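Local structure of versicolorin reductase (Brucella melitensis, 4NIM) at residues Arg190-Leu194 against Leu244-Gly250. The protein is a short-chain dehydrogenase/reductase that probably uses a nicotinamide cofactor to reduce a carbonyl substrate. Sequence-based numbering, arbitrary orientation.
Sequences RVNSL and LASEESG
R190 reaches from the start of its strand into the turn that follows helix 234-245, where its guanidinium meets backbone oxygens and the hydroxyl of S249. The chain runs extended as far as CD and then bends at chi3 (-55°), which turns the flat group toward S246, S249 and G250. NH1 gives a weak bond to OG of S249 at 3.0 Å, with an angle of only 132°, and a further hydrogen bond to O of M252. NH2 lies 3.4 Å from O of L244, again a weak bond, and 3.0 Å from O of S246. The carbonyl oxygen of G250 lies above one guanidinium face, displaced from its centre; NE is 3.1 Å from this oxygen, but its N-H points elsewhere and makes no hydrogen bond to it. Within the turn, OG of S246 accepts from N of E248, an ST turn; OG of S246 and OG of S249 are each hydrogen-bonded to O of F243.

V191 turns its side chain to the other side of the sheet, onto V180 and A181 of helix 164-183. N192 faces the turn again: ND2 donates to a water 2.9 Å away, which donates to O of L244 at 2.7 Å, while ND2 also bonds M252 O and OD1 takes the A255 amide. CB of N192 lies 4.2 Å from CD2 of L244. O of S193 comes near CD1 of L244, which packs on CB of L194 at 4.2 Å, and L194 continues onto V237, A240 and I241.

The end of helix 234-245 is thus laid on one side of strand 190-196, in the Rossmann-type parallel sheet, with helix 164-183 on the opposite side and strands 147-153 and 256-259 flanking.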
loop_
_atom_site.group_PDB
_atom_site.type_symbol
_atom_site.label_atom_id
_atom_site.label_comp_id
_atom_site.label_asym_id
_atom_site.label_seq_id
_atom_site.Cartn_x
_atom_site.Cartn_y
_atom_site.Cartn_z
ATOM N N ARG A 190 -3.342 8.004 11.589
ATOM C CA ARG A 190 -3.777 6.614 11.727
ATOM C C ARG A 190 -3.049 5.800 10.686
ATOM O O ARG A 190 -2.856 6.294 9.578
ATOM C CB ARG A 190 -5.275 6.481 11.543
ATOM C CG ARG A 190 -6.006 7.289 12.581
ATOM C CD ARG A 190 -7.501 7.103 12.484
ATOM N NE ARG A 190 -8.022 7.405 11.161
ATOM C CZ ARG A 190 -8.500 6.510 10.287
ATOM N NH1 ARG A 190 -8.547 5.204 10.559
ATOM N NH2 ARG A 190 -9.032 6.947 9.143
ATOM N N VAL A 191 -2.535 4.651 11.096
ATOM C CA VAL A 191 -1.788 3.740 10.209
ATOM C C VAL A 191 -2.304 2.310 10.382
ATOM O O VAL A 191 -2.157 1.709 11.449
ATOM C CB VAL A 191 -0.286 3.766 10.504
ATOM C CG1 VAL A 191 0.484 3.040 9.398
ATOM C CG2 VAL A 191 0.216 5.216 10.666
ATOM N N ASN A 192 -2.853 1.762 9.322
ATOM C CA ASN A 192 -3.482 0.463 9.359
ATOM C C ASN A 192 -3.017 -0.368 8.196
ATOM O O ASN A 192 -2.523 0.165 7.169
ATOM C CB ASN A 192 -4.991 0.601 9.319
ATOM C CG ASN A 192 -5.545 1.222 10.569
ATOM O OD1 ASN A 192 -5.557 0.618 11.639
ATOM N ND2 ASN A 192 -6.053 2.426 10.422
ATOM N N SER A 193 -3.152 -1.679 8.362
ATOM C CA SER A 193 -2.745 -2.606 7.327
ATOM C C SER A 193 -3.880 -3.467 6.817
ATOM O O SER A 193 -4.711 -3.910 7.586
ATOM C CB SER A 193 -1.636 -3.547 7.904
ATOM O OG SER A 193 -1.228 -4.440 6.884
ATOM N N LEU A 194 -3.879 -3.707 5.517
ATOM C CA LEU A 194 -4.817 -4.613 4.910
ATOM C C LEU A 194 -4.011 -5.759 4.329
ATOM O O LEU A 194 -3.167 -5.543 3.447
ATOM C CB LEU A 194 -5.653 -3.906 3.826
ATOM C CG LEU A 194 -6.790 -4.776 3.290
ATOM C CD1 LEU A 194 -7.890 -4.939 4.329
ATOM C CD2 LEU A 194 -7.355 -4.150 2.006
ATOM N N LEU A 244 -10.520 2.231 5.469
ATOM C CA LEU A 244 -9.409 2.486 6.353
ATOM C C LEU A 244 -8.795 3.860 6.158
ATOM O O LEU A 244 -8.250 4.403 7.105
ATOM C CB LEU A 244 -8.299 1.440 6.187
ATOM C CG LEU A 244 -8.679 0.000 6.523
ATOM C CD1 LEU A 244 -7.572 -0.990 6.116
ATOM C CD2 LEU A 244 -8.953 -0.091 8.009
ATOM N N ALA A 245 -8.946 4.421 4.955
ATOM C CA ALA A 245 -8.410 5.737 4.621
ATOM C C ALA A 245 -9.316 6.867 4.989
ATOM O O ALA A 245 -8.849 8.015 4.980
ATOM C CB ALA A 245 -8.129 5.823 3.128
ATOM N N SER A 246 -10.566 6.556 5.350
ATOM C CA SER A 246 -11.640 7.540 5.528
ATOM C C SER A 246 -12.095 7.625 6.978
ATOM O O SER A 246 -11.739 6.792 7.791
ATOM C CB SER A 246 -12.867 7.124 4.709
ATOM O OG SER A 246 -13.517 6.009 5.305
ATOM N N GLU A 247 -12.929 8.631 7.259
ATOM C CA GLU A 247 -13.515 8.891 8.588
ATOM C C GLU A 247 -14.390 7.763 9.052
ATOM O O GLU A 247 -14.679 7.661 10.233
ATOM C CB GLU A 247 -14.365 10.210 8.582
ATOM N N GLU A 248 -14.833 6.910 8.134
ATOM C CA GLU A 248 -15.741 5.850 8.473
ATOM C C GLU A 248 -15.087 4.847 9.447
ATOM O O GLU A 248 -15.771 4.237 10.244
ATOM C CB GLU A 248 -16.199 5.145 7.199
ATOM C CG GLU A 248 -17.513 4.428 7.288
ATOM C CD GLU A 248 -18.725 5.262 7.685
ATOM O OE1 GLU A 248 -18.796 6.465 7.438
ATOM O OE2 GLU A 248 -19.634 4.683 8.285
ATOM N N SER A 249 -13.763 4.704 9.397
ATOM C CA SER A 249 -13.048 3.816 10.346
ATOM C C SER A 249 -12.638 4.479 11.659
ATOM O O SER A 249 -11.965 3.839 12.533
ATOM C CB SER A 249 -11.858 3.182 9.665
ATOM O OG SER A 249 -10.999 4.167 9.135
ATOM N N GLY A 250 -13.067 5.722 11.814
ATOM C CA GLY A 250 -12.964 6.463 13.068
ATOM C C GLY A 250 -11.523 6.568 13.524
ATOM O O GLY A 250 -10.621 6.888 12.718
HETATM O O HOH W 1 -5.704 3.990 7.965
#